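Local coordinates for peptidoglycan glycosyltransferase (Atopobium parvulum, PDB 4OVD), which belongs to the penicillin-binding proteins, pairing a dimerisation domain with a transpeptidase-family domain in a single chain, at residues 156-164 / 263-271. Numbering follows the deposited sequence.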
loop_
_atom_site.group_PDB
_atom_site.type_symbol
_atom_site.label_atom_id
_atom_site.label_comp_id
_atom_site.label_asym_id
_atom_site.label_seq_id
_atom_site.Cartn_x
_atom_site.Cartn_y
_atom_site.Cartn_z
ATOM N N TYR A 156 21.959 -6.562 -9.467
ATOM C CA TYR A 156 20.972 -6.154 -10.437
ATOM C C TYR A 156 21.006 -4.686 -10.565
ATOM O O TYR A 156 20.141 -4.087 -11.134
ATOM C CB TYR A 156 19.597 -6.607 -10.046
ATOM C CG TYR A 156 19.422 -8.085 -10.120
ATOM C CD1 TYR A 156 18.968 -8.693 -11.264
ATOM C CD2 TYR A 156 19.709 -8.870 -9.051
ATOM C CE1 TYR A 156 18.813 -10.048 -11.328
ATOM C CE2 TYR A 156 19.550 -10.220 -9.104
ATOM C CZ TYR A 156 19.111 -10.803 -10.251
ATOM O OH TYR A 156 18.965 -12.152 -10.279
ATOM N N GLY A 157 22.053 -4.110 -10.033
ATOM C CA GLY A 157 22.264 -2.672 -10.064
ATOM C C GLY A 157 21.253 -1.927 -9.235
ATOM O O GLY A 157 21.042 -2.275 -8.081
ATOM N N ASN A 158 20.600 -0.942 -9.852
ATOM C CA ASN A 158 19.606 -0.082 -9.192
ATOM C C ASN A 158 18.235 -0.659 -8.976
ATOM O O ASN A 158 17.384 -0.022 -8.329
ATOM C CB ASN A 158 19.443 1.219 -9.962
ATOM C CG ASN A 158 20.707 2.058 -9.951
ATOM O OD1 ASN A 158 21.466 2.069 -8.968
ATOM N ND2 ASN A 158 20.931 2.781 -11.029
ATOM N N VAL A 159 18.034 -1.878 -9.453
ATOM C CA VAL A 159 16.743 -2.523 -9.337
ATOM C C VAL A 159 16.469 -2.946 -7.904
ATOM O O VAL A 159 17.143 -3.793 -7.354
ATOM C CB VAL A 159 16.622 -3.806 -10.205
ATOM C CG1 VAL A 159 15.221 -4.374 -10.037
ATOM C CG2 VAL A 159 16.904 -3.531 -11.688
ATOM N N GLY A 160 15.438 -2.399 -7.307
ATOM C CA GLY A 160 15.089 -2.810 -5.960
ATOM C C GLY A 160 15.971 -2.233 -4.885
ATOM O O GLY A 160 15.782 -2.560 -3.691
ATOM N N VAL A 161 16.884 -1.336 -5.263
ATOM C CA VAL A 161 17.794 -0.792 -4.262
ATOM C C VAL A 161 17.044 0.097 -3.245
ATOM O O VAL A 161 17.492 0.292 -2.101
ATOM C CB VAL A 161 18.973 -0.050 -4.897
ATOM C CG1 VAL A 161 18.553 1.330 -5.375
ATOM C CG2 VAL A 161 20.083 0.094 -3.881
ATOM N N GLN A 162 15.919 0.661 -3.664
ATOM C CA GLN A 162 15.092 1.430 -2.779
ATOM C C GLN A 162 14.613 0.553 -1.610
ATOM O O GLN A 162 14.544 0.999 -0.454
ATOM C CB GLN A 162 13.921 2.007 -3.546
ATOM C CG GLN A 162 13.168 3.131 -2.840
ATOM C CD GLN A 162 12.113 3.695 -3.779
ATOM O OE1 GLN A 162 11.271 2.965 -4.212
ATOM N NE2 GLN A 162 12.192 4.946 -4.128
ATOM N N ILE A 163 14.291 -0.697 -1.895
ATOM C CA ILE A 163 13.829 -1.642 -0.866
ATOM C C ILE A 163 15.057 -2.140 -0.149
ATOM O O ILE A 163 15.101 -2.202 1.060
ATOM C CB ILE A 163 13.102 -2.855 -1.504
ATOM C CG1 ILE A 163 11.879 -2.435 -2.327
ATOM C CG2 ILE A 163 12.659 -3.886 -0.491
ATOM C CD1 ILE A 163 10.902 -1.536 -1.622
ATOM N N LEU A 164 16.079 -2.512 -0.895
ATOM C CA LEU A 164 17.286 -3.032 -0.263
ATOM C C LEU A 164 17.971 -2.052 0.685
ATOM O O LEU A 164 18.405 -2.430 1.762
ATOM C CB LEU A 164 18.308 -3.477 -1.317
ATOM C CG LEU A 164 17.814 -4.603 -2.203
ATOM C CD1 LEU A 164 18.706 -4.779 -3.457
ATOM C CD2 LEU A 164 17.776 -5.856 -1.363
ATOM N N ALA A 263 7.587 -3.448 -4.979
ATOM C CA ALA A 263 7.140 -2.181 -4.462
ATOM C C ALA A 263 8.109 -1.090 -4.812
ATOM O O ALA A 263 9.351 -1.268 -4.728
ATOM C CB ALA A 263 6.964 -2.277 -2.941
ATOM N N ALA A 264 7.575 0.058 -5.195
ATOM C CA ALA A 264 8.436 1.180 -5.531
ATOM C C ALA A 264 7.731 2.516 -5.453
ATOM O O ALA A 264 6.522 2.581 -5.532
ATOM C CB ALA A 264 9.016 0.977 -6.927
ATOM N N SER A 265 8.518 3.560 -5.233
ATOM C CA SER A 265 8.075 4.928 -5.216
ATOM C C SER A 265 9.000 5.724 -6.143
ATOM O O SER A 265 10.153 5.441 -6.260
ATOM C CB SER A 265 8.178 5.507 -3.780
ATOM O OG SER A 265 7.171 4.951 -3.010
ATOM N N TYR A 266 8.465 6.743 -6.757
ATOM C CA TYR A 266 9.170 7.600 -7.656
ATOM C C TYR A 266 9.208 8.916 -6.923
ATOM O O TYR A 266 8.158 9.357 -6.430
ATOM C CB TYR A 266 8.427 7.756 -8.999
ATOM C CG TYR A 266 9.159 8.599 -10.003
ATOM C CD1 TYR A 266 9.136 9.974 -9.918
ATOM C CD2 TYR A 266 9.877 8.027 -11.051
ATOM C CE1 TYR A 266 9.838 10.760 -10.819
ATOM C CE2 TYR A 266 10.579 8.815 -11.958
ATOM C CZ TYR A 266 10.561 10.172 -11.822
ATOM O OH TYR A 266 11.212 10.974 -12.715
ATOM N N PRO A 267 10.383 9.594 -6.906
ATOM C CA PRO A 267 11.652 9.218 -7.551
ATOM C C PRO A 267 12.368 8.029 -6.976
ATOM O O PRO A 267 12.315 7.772 -5.754
ATOM C CB PRO A 267 12.555 10.478 -7.405
ATOM C CG PRO A 267 11.798 11.464 -6.599
ATOM C CD PRO A 267 10.350 11.010 -6.505
ATOM N N LEU A 268 13.107 7.353 -7.859
ATOM C CA LEU A 268 13.867 6.186 -7.522
ATOM C C LEU A 268 15.297 6.628 -7.396
ATOM O O LEU A 268 15.677 7.647 -7.970
ATOM C CB LEU A 268 13.791 5.160 -8.634
ATOM C CG LEU A 268 12.505 4.358 -8.792
ATOM C CD1 LEU A 268 12.388 3.726 -10.181
ATOM C CD2 LEU A 268 12.490 3.300 -7.705
ATOM N N PRO A 269 16.090 5.912 -6.615
ATOM C CA PRO A 269 17.497 6.340 -6.522
ATOM C C PRO A 269 18.471 5.567 -7.435
ATOM O O PRO A 269 18.150 4.475 -7.893
ATOM C CB PRO A 269 17.854 5.944 -5.116
ATOM C CG PRO A 269 17.101 4.684 -4.916
ATOM C CD PRO A 269 15.805 4.820 -5.692
ATOM N N ASP A 270 19.690 6.083 -7.588
ATOM C CA ASP A 270 20.738 5.392 -8.355
ATOM C C ASP A 270 22.132 5.706 -7.815
ATOM O O ASP A 270 22.375 6.808 -7.304
ATOM C CB ASP A 270 20.710 5.766 -9.829
ATOM C CG ASP A 270 21.214 7.166 -10.081
ATOM O OD1 ASP A 270 20.943 8.036 -9.221
ATOM O OD2 ASP A 270 21.859 7.391 -11.139
ATOM N N PHE A 271 23.052 4.753 -8.000
ATOM C CA PHE A 271 24.438 4.894 -7.547
ATOM C C PHE A 271 24.411 5.062 -6.035
ATOM O O PHE A 271 23.351 4.917 -5.419
ATOM C CB PHE A 271 25.121 6.094 -8.215
ATOM C CG PHE A 271 25.326 5.938 -9.695
ATOM C CD1 PHE A 271 24.262 5.642 -10.541
ATOM C CD2 PHE A 271 26.557 6.184 -10.258
ATOM C CE1 PHE A 271 24.445 5.520 -11.913
ATOM C CE2 PHE A 271 26.746 6.079 -11.624
ATOM C CZ PHE A 271 25.689 5.744 -12.456
#
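The flat carboxamide of Gln162 meets the backbone of Ser265 through both its oxygen and its nitrogen, an example of how a side-chain amide, carrying donor and acceptor side by side, can pair with a backbone N-H and C=O as a second strand would. Ser265 N donates to Gln162 OE1 over 3.0 Å, nearly straight and tilted little from the carbonyl plane of the amide. Gln162 NE2 answers with a bond of 3.0 Å to Ser265 O; the acceptor lies in the plane of the side-chain amide, whereas the nitrogen stands above the plane of the Ser265 carbonyl. With CG anti to the backbone N (chi1 -165°) and the chain extended beyond it, the amide spans the gap between helix and strand, and the paired bonds fix which end is oxygen and which nitrogen. NE2 has a further acceptor in Ser281 O. Leu268 CD2 approaches the same amide, 3.7 Å from Gln162 OE1.

The second flat group, the carboxamide of Asn158, lies alongside Asp270, its plane turned 66° from that of the carboxylate. Its OD1 accepts a longer bond of 3.3 Å from Phe271 N, which sits 30° out of the carbonyl plane, while ND2 reaches the poorly ordered Phe271 ring obliquely. Between the two amides, Pro269 fills the middle: its CG touches Val161 CG1 at 3.7 Å, the two side chains running antiparallel past one another. At the far end, Ile163 CD1 rests 3.5 Å from Ala263 O, a carbonyl hydrogen-bonded by Gln228 NE2 of helix 225-242.

The contact thus joins the family's dimerisation and transpeptidase regions. Helix 161-164, preceded by Gly160, whose N bonds Glu232 of helix 225-242, is tied to strand 260-266, which lies outermost in the five-stranded antiparallel sheet and pairs through Ala264 and Tyr266 with strand 248-253.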